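Local structure of choline/ethanolamine kinase family protein (Mesorhizobium loti, 3DXQ) at residues Pro172-His177 with Asn203-Asp208; His177-Cys182 with Leu209-Val214. The protein probably acts as a small-molecule kinase of the choline/ethanolamine kinase family, transferring phosphate to a substrate such as ethanolamine. One frame throughout, in Å; residues are numbered along the deposited sequence.

Interaction 1: Pro172-His177 with Asn203-Asp208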
ATOM      1  N   PRO A 172      17.750   6.195  -2.112  1.00 38.56           N
ATOM      2  CA  PRO A 172      17.195   6.640  -3.360  1.00 40.15           C
ATOM      3  C   PRO A 172      15.735   7.039  -3.156  1.00 40.86           C
ATOM      4  O   PRO A 172      15.131   6.627  -2.159  1.00 41.05           O
ATOM      5  CB  PRO A 172      17.304   5.404  -4.250  1.00 41.88           C
ATOM      6  CG  PRO A 172      17.281   4.236  -3.298  1.00 37.97           C
ATOM      7  CD  PRO A 172      17.954   4.735  -2.060  1.00 39.82           C
ATOM      8  N   LEU A 173      15.210   7.841  -4.083  1.00 40.18           N
ATOM      9  CA  LEU A 173      13.856   8.380  -4.013  1.00 41.50           C
ATOM     10  C   LEU A 173      13.111   8.036  -5.311  1.00 42.41           C
ATOM     11  O   LEU A 173      13.571   8.314  -6.425  1.00 40.55           O
ATOM     12  CB  LEU A 173      13.893   9.895  -3.814  1.00 41.84           C
ATOM     13  CG  LEU A 173      12.701  10.514  -3.073  1.00 47.12           C
ATOM     14  CD1 LEU A 173      12.709  10.146  -1.560  1.00 45.54           C
ATOM     15  CD2 LEU A 173      12.704  12.014  -3.250  1.00 43.64           C
ATOM     16  N   ALA A 174      11.968   7.388  -5.165  1.00 42.98           N
ATOM     17  CA  ALA A 174      11.213   6.956  -6.310  1.00 42.75           C
ATOM     18  C   ALA A 174       9.728   7.240  -6.098  1.00 43.70           C
ATOM     19  O   ALA A 174       9.265   7.367  -4.946  1.00 43.19           O
ATOM     20  CB  ALA A 174      11.443   5.466  -6.520  1.00 42.05           C
ATOM     21  N   ALA A 175       8.998   7.347  -7.212  1.00 41.88           N
ATOM     22  CA  ALA A 175       7.539   7.436  -7.191  1.00 40.87           C
ATOM     23  C   ALA A 175       6.935   6.122  -6.670  1.00 39.63           C
ATOM     24  O   ALA A 175       6.834   5.159  -7.403  1.00 37.23           O
ATOM     25  CB  ALA A 175       7.020   7.725  -8.607  1.00 41.46           C
ATOM     26  N   CYS A 176       6.530   6.097  -5.402  1.00 41.79           N
ATOM     27  CA  CYS A 176       6.043   4.881  -4.771  1.00 41.75           C
ATOM     28  C   CYS A 176       4.553   4.864  -4.494  1.00 41.03           C
ATOM     29  O   CYS A 176       3.953   5.883  -4.183  1.00 40.54           O
ATOM     30  CB  CYS A 176       6.791   4.667  -3.465  1.00 42.93           C
ATOM     31  SG  CYS A 176       8.554   4.444  -3.701  1.00 47.31           S
ATOM     32  N   HIS A 177       3.971   3.673  -4.577  1.00 41.11           N
ATOM     33  CA  HIS A 177       2.559   3.490  -4.294  1.00 41.47           C
ATOM     34  C   HIS A 177       2.256   3.706  -2.813  1.00 42.93           C
ATOM     35  O   HIS A 177       1.220   4.268  -2.484  1.00 44.86           O
ATOM     36  CB  HIS A 177       2.128   2.093  -4.692  1.00 40.74           C
ATOM     37  CG  HIS A 177       0.681   1.834  -4.468  1.00 40.27           C
ATOM     38  ND1 HIS A 177       0.165   1.558  -3.218  1.00 34.97           N
ATOM     39  CD2 HIS A 177      -0.366   1.807  -5.331  1.00 35.73           C
ATOM     40  CE1 HIS A 177      -1.143   1.379  -3.320  1.00 44.36           C
ATOM     41  NE2 HIS A 177      -1.489   1.522  -4.591  1.00 39.74           N
ATOM     42  N   ASN A 203       9.291   8.326  -2.220  1.00 42.99           N
ATOM     43  CA  ASN A 203       9.670   7.517  -1.088  1.00 39.90           C
ATOM     44  C   ASN A 203      10.874   6.636  -1.441  1.00 39.72           C
ATOM     45  O   ASN A 203      11.331   6.597  -2.595  1.00 39.04           O
ATOM     46  CB  ASN A 203       8.469   6.641  -0.703  1.00 39.18           C
ATOM     47  CG  ASN A 203       8.568   6.062   0.709  1.00 37.47           C
ATOM     48  OD1 ASN A 203       9.525   6.299   1.433  1.00 38.46           O
ATOM     49  ND2 ASN A 203       7.564   5.292   1.091  1.00 32.50           N
ATOM     50  N   ASP A 204      11.412   5.962  -0.424  1.00 39.59           N
ATOM     51  CA  ASP A 204      12.426   4.926  -0.614  1.00 39.14           C
ATOM     52  C   ASP A 204      11.708   3.769  -1.302  1.00 39.68           C
ATOM     53  O   ASP A 204      10.816   3.182  -0.707  1.00 39.96           O
ATOM     54  CB  ASP A 204      12.950   4.488   0.739  1.00 38.48           C
ATOM     55  CG  ASP A 204      14.063   3.483   0.652  1.00 40.96           C
ATOM     56  OD1 ASP A 204      14.282   2.899  -0.432  1.00 34.69           O
ATOM     57  OD2 ASP A 204      14.705   3.280   1.716  1.00 42.32           O
ATOM     58  N   PRO A 205      12.091   3.443  -2.553  1.00 40.20           N
ATOM     59  CA  PRO A 205      11.428   2.412  -3.321  1.00 39.94           C
ATOM     60  C   PRO A 205      11.218   1.117  -2.565  1.00 40.53           C
ATOM     61  O   PRO A 205      10.228   0.432  -2.811  1.00 42.74           O
ATOM     62  CB  PRO A 205      12.399   2.173  -4.495  1.00 42.68           C
ATOM     63  CG  PRO A 205      13.663   2.835  -4.117  1.00 40.95           C
ATOM     64  CD  PRO A 205      13.237   3.989  -3.296  1.00 41.18           C
ATOM     65  N   LEU A 206      12.134   0.776  -1.665  1.00 40.20           N
ATOM     66  CA  LEU A 206      12.017  -0.468  -0.905  1.00 39.96           C
ATOM     67  C   LEU A 206      10.933  -0.448   0.164  1.00 40.15           C
ATOM     68  O   LEU A 206      10.661  -1.476   0.805  1.00 38.16           O
ATOM     69  CB  LEU A 206      13.378  -0.886  -0.309  1.00 38.74           C
ATOM     70  CG  LEU A 206      14.452  -1.103  -1.365  1.00 35.02           C
ATOM     71  CD1 LEU A 206      15.637  -1.850  -0.806  1.00 35.40           C
ATOM     72  CD2 LEU A 206      13.880  -1.801  -2.621  1.00 37.31           C
ATOM     73  N   TRP A 207      10.303   0.701   0.369  1.00 40.44           N
ATOM     74  CA  TRP A 207       9.168   0.742   1.282  1.00 40.99           C
ATOM     75  C   TRP A 207       8.023  -0.060   0.670  1.00 42.16           C
ATOM     76  O   TRP A 207       7.322  -0.788   1.381  1.00 44.54           O
ATOM     77  CB  TRP A 207       8.684   2.157   1.534  1.00 41.31           C
ATOM     78  CG  TRP A 207       7.326   2.164   2.092  1.00 38.70           C
ATOM     79  CD1 TRP A 207       6.155   2.148   1.390  1.00 41.84           C
ATOM     80  CD2 TRP A 207       6.973   2.171   3.475  1.00 42.01           C
ATOM     81  NE1 TRP A 207       5.086   2.145   2.256  1.00 43.57           N
ATOM     82  CE2 TRP A 207       5.558   2.172   3.543  1.00 38.77           C
ATOM     83  CE3 TRP A 207       7.708   2.192   4.658  1.00 38.33           C
ATOM     84  CZ2 TRP A 207       4.874   2.177   4.739  1.00 41.81           C
ATOM     85  CZ3 TRP A 207       7.026   2.198   5.860  1.00 43.57           C
ATOM     86  CH2 TRP A 207       5.619   2.185   5.894  1.00 43.36           C
ATOM     87  N   ASP A 208       7.837   0.092  -0.641  1.00 39.38           N
ATOM     88  CA  ASP A 208       6.803  -0.624  -1.368  1.00 39.16           C
ATOM     89  C   ASP A 208       6.978  -2.127  -1.254  1.00 37.34           C
ATOM     90  O   ASP A 208       6.000  -2.860  -0.997  1.00 36.25           O
ATOM     91  CB  ASP A 208       6.797  -0.215  -2.861  1.00 42.04           C
ATOM     92  CG  ASP A 208       6.024   1.085  -3.124  1.00 43.68           C
ATOM     93  OD1 ASP A 208       5.407   1.642  -2.171  1.00 38.61           O
ATOM     94  OD2 ASP A 208       6.003   1.532  -4.300  1.00 48.21           O
TER
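Asp-208 turns its CG beside its own backbone N (chi1 -82°), which carries its carboxylate to the backbone of His-177. Cys-176 has the matching turn (chi1 -62°) and lays SG over CA of Pro-205. The site is a two-stranded antiparallel pairing that runs into the start of helix 206-215, in the helical part of a kinase-like phosphotransferase fold. Ala-174 and Asn-203 form a hydrogen-bonded pair. Ala-174 N gives the straighter bond, 2.8 Å to Asn-203 O. Asn-203 N returns one to Ala-174 O at 2.9 Å. Beyond the pair, Pro-205 packs its ring against CB of Ala-174. It also meets the ring of Pro-172 at about a right angle, with CG to CG at 4.0 Å. Asp-204 precedes the turn into the helix, and its OD1 makes a capping bond with Leu-206 N, met from above the carboxylate plane. Arg-242 and Tyr-246 hold the same carboxylate. In the first turn, Asp-208 OD2 bonds His-118 NE2, and OD1 bonds Cys-178 N, which recalls the helix F aspartate that bonds the catalytic loop backbone in protein kinases. His-177 N reaches the syn lone pair of Asp-208 OD2 at 3.0 Å.

Interaction 2: His177-Cys182 with Leu209-Val214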
ATOM      1  N   HIS A 177       3.971   3.673  -4.577  1.00 41.11           N
ATOM      2  CA  HIS A 177       2.559   3.490  -4.294  1.00 41.47           C
ATOM      3  C   HIS A 177       2.256   3.706  -2.813  1.00 42.93           C
ATOM      4  O   HIS A 177       1.220   4.268  -2.484  1.00 44.86           O
ATOM      5  CB  HIS A 177       2.128   2.093  -4.692  1.00 40.74           C
ATOM      6  CG  HIS A 177       0.681   1.834  -4.468  1.00 40.27           C
ATOM      7  ND1 HIS A 177       0.165   1.558  -3.218  1.00 34.97           N
ATOM      8  CD2 HIS A 177      -0.366   1.807  -5.331  1.00 35.73           C
ATOM      9  CE1 HIS A 177      -1.143   1.379  -3.320  1.00 44.36           C
ATOM     10  NE2 HIS A 177      -1.489   1.522  -4.591  1.00 39.74           N
ATOM     11  N   CYS A 178       3.137   3.205  -1.942  1.00 42.00           N
ATOM     12  CA  CYS A 178       3.076   3.439  -0.486  1.00 44.62           C
ATOM     13  C   CYS A 178       2.071   2.655   0.350  1.00 44.81           C
ATOM     14  O   CYS A 178       2.233   2.573   1.560  1.00 44.65           O
ATOM     15  CB  CYS A 178       2.928   4.924  -0.183  1.00 45.15           C
ATOM     16  SG  CYS A 178       4.357   5.858  -0.711  1.00 48.99           S
ATOM     17  N   ASP A 179       1.028   2.111  -0.260  1.00 45.83           N
ATOM     18  CA  ASP A 179       0.106   1.245   0.463  1.00 47.62           C
ATOM     19  C   ASP A 179      -0.292   0.066  -0.414  1.00 47.79           C
ATOM     20  O   ASP A 179      -1.471  -0.124  -0.700  1.00 48.44           O
ATOM     21  CB  ASP A 179      -1.139   2.021   0.919  1.00 48.77           C
ATOM     22  CG  ASP A 179      -2.045   1.198   1.844  1.00 51.68           C
ATOM     23  OD1 ASP A 179      -1.524   0.502   2.752  1.00 51.86           O
ATOM     24  OD2 ASP A 179      -3.275   1.261   1.652  1.00 56.30           O
ATOM     25  N   PRO A 180       0.698  -0.732  -0.845  1.00 48.58           N
ATOM     26  CA  PRO A 180       0.445  -1.847  -1.761  1.00 48.76           C
ATOM     27  C   PRO A 180      -0.216  -3.078  -1.124  1.00 48.24           C
ATOM     28  O   PRO A 180       0.392  -4.148  -1.039  1.00 49.68           O
ATOM     29  CB  PRO A 180       1.847  -2.172  -2.294  1.00 49.30           C
ATOM     30  CG  PRO A 180       2.744  -1.817  -1.153  1.00 49.62           C
ATOM     31  CD  PRO A 180       2.134  -0.602  -0.523  1.00 47.43           C
ATOM     32  N   LEU A 181      -1.461  -2.918  -0.689  1.00 46.87           N
ATOM     33  CA  LEU A 181      -2.243  -4.039  -0.187  1.00 46.04           C
ATOM     34  C   LEU A 181      -2.432  -5.054  -1.319  1.00 44.96           C
ATOM     35  O   LEU A 181      -2.470  -4.696  -2.492  1.00 43.73           O
ATOM     36  CB  LEU A 181      -3.618  -3.583   0.306  1.00 45.63           C
ATOM     37  CG  LEU A 181      -3.738  -2.512   1.415  1.00 48.36           C
ATOM     38  CD1 LEU A 181      -5.150  -1.907   1.384  1.00 40.15           C
ATOM     39  CD2 LEU A 181      -3.398  -3.036   2.823  1.00 37.91           C
ATOM     40  N   CYS A 182      -2.545  -6.325  -0.960  1.00 44.34           N
ATOM     41  CA  CYS A 182      -2.720  -7.360  -1.939  1.00 42.72           C
ATOM     42  C   CYS A 182      -3.878  -7.042  -2.877  1.00 42.55           C
ATOM     43  O   CYS A 182      -3.755  -7.226  -4.106  1.00 39.08           O
ATOM     44  CB  CYS A 182      -2.958  -8.686  -1.244  1.00 42.07           C
ATOM     45  SG  CYS A 182      -1.550  -9.244  -0.300  1.00 48.56           S
ATOM     46  N   LEU A 209       8.214  -2.583  -1.455  1.00 37.66           N
ATOM     47  CA  LEU A 209       8.536  -4.019  -1.338  1.00 37.37           C
ATOM     48  C   LEU A 209       8.270  -4.515   0.070  1.00 38.86           C
ATOM     49  O   LEU A 209       7.645  -5.561   0.253  1.00 40.48           O
ATOM     50  CB  LEU A 209       9.978  -4.338  -1.766  1.00 36.83           C
ATOM     51  CG  LEU A 209      10.160  -4.438  -3.295  1.00 34.87           C
ATOM     52  CD1 LEU A 209       9.871  -3.120  -4.035  1.00 26.09           C
ATOM     53  CD2 LEU A 209      11.547  -4.922  -3.685  1.00 33.60           C
ATOM     54  N   GLY A 210       8.704  -3.750   1.064  1.00 40.77           N
ATOM     55  CA  GLY A 210       8.497  -4.170   2.461  1.00 42.76           C
ATOM     56  C   GLY A 210       7.022  -4.218   2.831  1.00 42.91           C
ATOM     57  O   GLY A 210       6.562  -5.127   3.541  1.00 42.04           O
ATOM     58  N   ASP A 211       6.277  -3.235   2.333  1.00 41.74           N
ATOM     59  CA  ASP A 211       4.859  -3.124   2.648  1.00 41.62           C
ATOM     60  C   ASP A 211       4.074  -4.289   2.062  1.00 41.38           C
ATOM     61  O   ASP A 211       3.282  -4.925   2.760  1.00 43.10           O
ATOM     62  CB  ASP A 211       4.312  -1.805   2.130  1.00 42.45           C
ATOM     63  CG  ASP A 211       2.954  -1.435   2.741  1.00 40.66           C
ATOM     64  OD1 ASP A 211       1.972  -2.182   2.631  1.00 44.42           O
ATOM     65  OD2 ASP A 211       2.858  -0.334   3.289  1.00 47.65           O
ATOM     66  N   LEU A 212       4.302  -4.580   0.793  1.00 39.84           N
ATOM     67  CA  LEU A 212       3.640  -5.708   0.157  1.00 39.35           C
ATOM     68  C   LEU A 212       3.946  -6.989   0.897  1.00 40.61           C
ATOM     69  O   LEU A 212       3.044  -7.778   1.158  1.00 42.38           O
ATOM     70  CB  LEU A 212       4.094  -5.838  -1.293  1.00 40.08           C
ATOM     71  CG  LEU A 212       3.618  -7.053  -2.066  1.00 39.37           C
ATOM     72  CD1 LEU A 212       2.115  -7.262  -1.815  1.00 40.23           C
ATOM     73  CD2 LEU A 212       3.929  -6.866  -3.574  1.00 38.47           C
ATOM     74  N   SER A 213       5.214  -7.199   1.239  1.00 41.32           N
ATOM     75  CA  SER A 213       5.624  -8.417   1.937  1.00 42.04           C
ATOM     76  C   SER A 213       4.850  -8.637   3.223  1.00 43.10           C
ATOM     77  O   SER A 213       4.338  -9.740   3.450  1.00 42.04           O
ATOM     78  CB  SER A 213       7.120  -8.380   2.260  1.00 43.48           C
ATOM     79  OG  SER A 213       7.557  -9.606   2.812  1.00 38.95           O
ATOM     80  N   VAL A 214       4.758  -7.595   4.057  1.00 44.51           N
ATOM     81  CA  VAL A 214       4.030  -7.694   5.332  1.00 45.85           C
ATOM     82  C   VAL A 214       2.523  -7.851   5.119  1.00 47.28           C
ATOM     83  O   VAL A 214       1.850  -8.561   5.890  1.00 49.46           O
ATOM     84  CB  VAL A 214       4.283  -6.486   6.240  1.00 44.81           C
ATOM     85  CG1 VAL A 214       3.340  -6.482   7.409  1.00 49.64           C
ATOM     86  CG2 VAL A 214       5.663  -6.524   6.737  1.00 46.34           C
TER
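Asp-179 O is gripped by Leu-181 N at 2.8 Å and, weakly, by Asn-184 ND2; across the contact, Asp-179 OD1 lies 4.4 Å from Asp-211 OD1, two like charges close together. The bond from Leu-181 closes an inverse gamma turn centred on Pro-180. The run His-177, Asp-179 and Asn-184 fits the HxDxxxxN motif of the catalytic loop in aminoglycoside phosphotransferase-like kinases. Within the loop, Asp-179 N donates to His-177 ND1 at 3.1 Å, tilted 16° from the ring plane. His-177 NE2 is held by Val-195 O, so both ring nitrogens are engaged.

No hydrogen bond links residues 177-182 to residues 209-214; they meet by packing. Asp-211 swings its CG away from the backbone N (chi1 -164°), and its carboxylate comes up against CD of Pro-180. Its CB touches CG of the same proline at 3.6 Å. Asp-211 OD2 lies 3.4 Å from Cys-178 O, but both are acceptors. An alanine in place of Asp-211 would keep the CB contact, but would probably leave Pro-180 CD without the carboxylate packed on it and open a gap beside Cys-178 O. The next residue, Leu-212, packs beside Pro-180 and Cys-182; Phe-114 and Phe-100 also touch it. Its CD1 reaches Pro-180 O at 3.6 Å and Cys-182 SG at 4.4 Å.

Interactions 1 and 2 have centres about 11 Å apart and touch. Their segments alternate along the chain: 172-177, 177-182, 203-208, 209-214. His-177 belongs to both, and both use helix 206-215. Helix 206-215 therefore runs beside strand 174-176 and then beside the loop with the HxDxxxxN sequence. Two probable hydrogen bonds join the contacts: Cys-178 N to Asp-208 OD1 at 2.8 Å and Trp-207 NE1 to Cys-178 O at 3.0 Å. Interaction 1 joins backbone and side-chain hydrogen bonds to proline packing, while interaction 2 has packing and no hydrogen bond between its segments. Together they probably help hold the loop against one buried helix, and helix 106-118 contributes side chains to both.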